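Local coordinates for kcn28 (Kitasatospora, PDB 6J31), which is a protein of the GT-B glycosyltransferase-like fold, related to erythromycin biosynthesis protein CIII, with two Rossmann-like domains facing each other, at residues A95-E98 with D99-D102. Numbering follows the deposited sequence.
Sequences AYEE and DRPD
The Tyr96 ring meets the backbone carbonyl of Asp99 at its edge, with O lying in the ring plane 3.5 Å from CD1. Tyr96 CD1 is also 4.0 Å from CD of Pro101, which comes in obliquely; the two side chains cross at about a right angle. Further out, Phe104 makes an edge-to-face contact with this ring, and the phenol OH is hydrogen-bonded to Thr36. The other flat group, the guanidinium of Arg100, takes Glu97 at its edge. Arg100 NH2 reaches OE2 of Glu97 at 2.9 Å in a salt bridge that lies nearly in the guanidinium plane but meets the carboxylate from above, the two planes standing 72° apart. NE of Arg100 adds a longer bond, 3.3 Å, to the backbone O of Glu97, so one residue is held side-on through two of its oxygens. The arginine chain, extended from CG to NE, runs alongside Glu97, whose own chain bends at chi2 (69°) to bring the carboxylate level with NH2.

All this happens where helix 74-96 gives way to strand 103-107, an alpha-to-beta connection in the Rossmann-like N-terminal domain of the GT-B fold. A type I turn from Tyr96 to Asp99 reverses the chain, closed by the hydrogen bond from Asp99 N to Tyr96 O at 3.1 Å. CG of Arg100 also sits 3.2 Å from Tyr96 O. Asp99 sends its carboxylate to a salt bridge with Arg34, while the Arg100 guanidinium makes a cation-pi contact with Trp120 of helix 112-120.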
# COMPACT_ATOMS: atom_id res chain seq x y z
N ALA A 95 1.78 18.83 -19.72
CA ALA A 95 0.88 17.85 -20.31
C ALA A 95 -0.57 18.32 -20.32
O ALA A 95 -1.31 18.06 -21.27
CB ALA A 95 1.01 16.51 -19.57
N TYR A 96 -1.01 19.00 -19.26
CA TYR A 96 -2.42 19.32 -19.08
C TYR A 96 -2.78 20.77 -19.36
O TYR A 96 -3.95 21.13 -19.24
CB TYR A 96 -2.87 18.95 -17.66
CG TYR A 96 -3.01 17.47 -17.42
CD1 TYR A 96 -4.11 16.77 -17.92
CD2 TYR A 96 -2.05 16.76 -16.71
CE1 TYR A 96 -4.24 15.42 -17.71
CE2 TYR A 96 -2.18 15.41 -16.50
CZ TYR A 96 -3.28 14.74 -17.00
OH TYR A 96 -3.41 13.38 -16.78
N GLU A 97 -1.81 21.60 -19.77
CA GLU A 97 -2.05 23.03 -19.92
C GLU A 97 -3.21 23.31 -20.86
O GLU A 97 -4.06 24.17 -20.58
CB GLU A 97 -0.79 23.72 -20.44
CG GLU A 97 -0.97 25.19 -20.78
CD GLU A 97 -1.18 26.05 -19.56
OE1 GLU A 97 -0.39 25.94 -18.60
OE2 GLU A 97 -2.14 26.85 -19.55
N GLU A 98 -3.26 22.61 -21.99
CA GLU A 98 -4.27 22.81 -23.02
C GLU A 98 -5.36 21.75 -22.97
O GLU A 98 -6.23 21.72 -23.84
CB GLU A 98 -3.58 22.76 -24.39
CG GLU A 98 -2.38 23.71 -24.54
CD GLU A 98 -2.71 25.03 -25.19
OE1 GLU A 98 -3.04 26.00 -24.47
OE2 GLU A 98 -2.60 25.10 -26.43
N ASP A 99 -5.32 20.86 -21.97
CA ASP A 99 -6.26 19.75 -21.85
C ASP A 99 -6.63 19.56 -20.39
O ASP A 99 -6.52 18.47 -19.82
CB ASP A 99 -5.64 18.48 -22.43
CG ASP A 99 -6.67 17.46 -22.87
OD1 ASP A 99 -7.88 17.79 -22.85
OD2 ASP A 99 -6.28 16.34 -23.24
N ARG A 100 -7.09 20.63 -19.75
CA ARG A 100 -7.26 20.62 -18.30
C ARG A 100 -8.42 19.70 -17.90
O ARG A 100 -9.49 19.74 -18.51
CB ARG A 100 -7.49 22.03 -17.78
CG ARG A 100 -6.34 22.96 -18.12
CD ARG A 100 -6.53 24.32 -17.51
NE ARG A 100 -5.40 25.20 -17.77
CZ ARG A 100 -5.23 26.38 -17.20
NH1 ARG A 100 -6.12 26.83 -16.33
NH2 ARG A 100 -4.17 27.12 -17.50
N PRO A 101 -8.24 18.89 -16.87
CA PRO A 101 -9.29 17.95 -16.47
C PRO A 101 -10.32 18.60 -15.57
O PRO A 101 -10.14 19.71 -15.05
CB PRO A 101 -8.51 16.87 -15.72
CG PRO A 101 -7.40 17.64 -15.06
CD PRO A 101 -7.02 18.74 -16.04
N ASP A 102 -11.45 17.90 -15.42
CA ASP A 102 -12.50 18.35 -14.51
C ASP A 102 -12.12 18.11 -13.05
O ASP A 102 -12.59 18.83 -12.16
CB ASP A 102 -13.82 17.66 -14.84
CG ASP A 102 -14.35 18.07 -16.19
OD1 ASP A 102 -14.46 19.29 -16.42
OD2 ASP A 102 -14.66 17.19 -17.02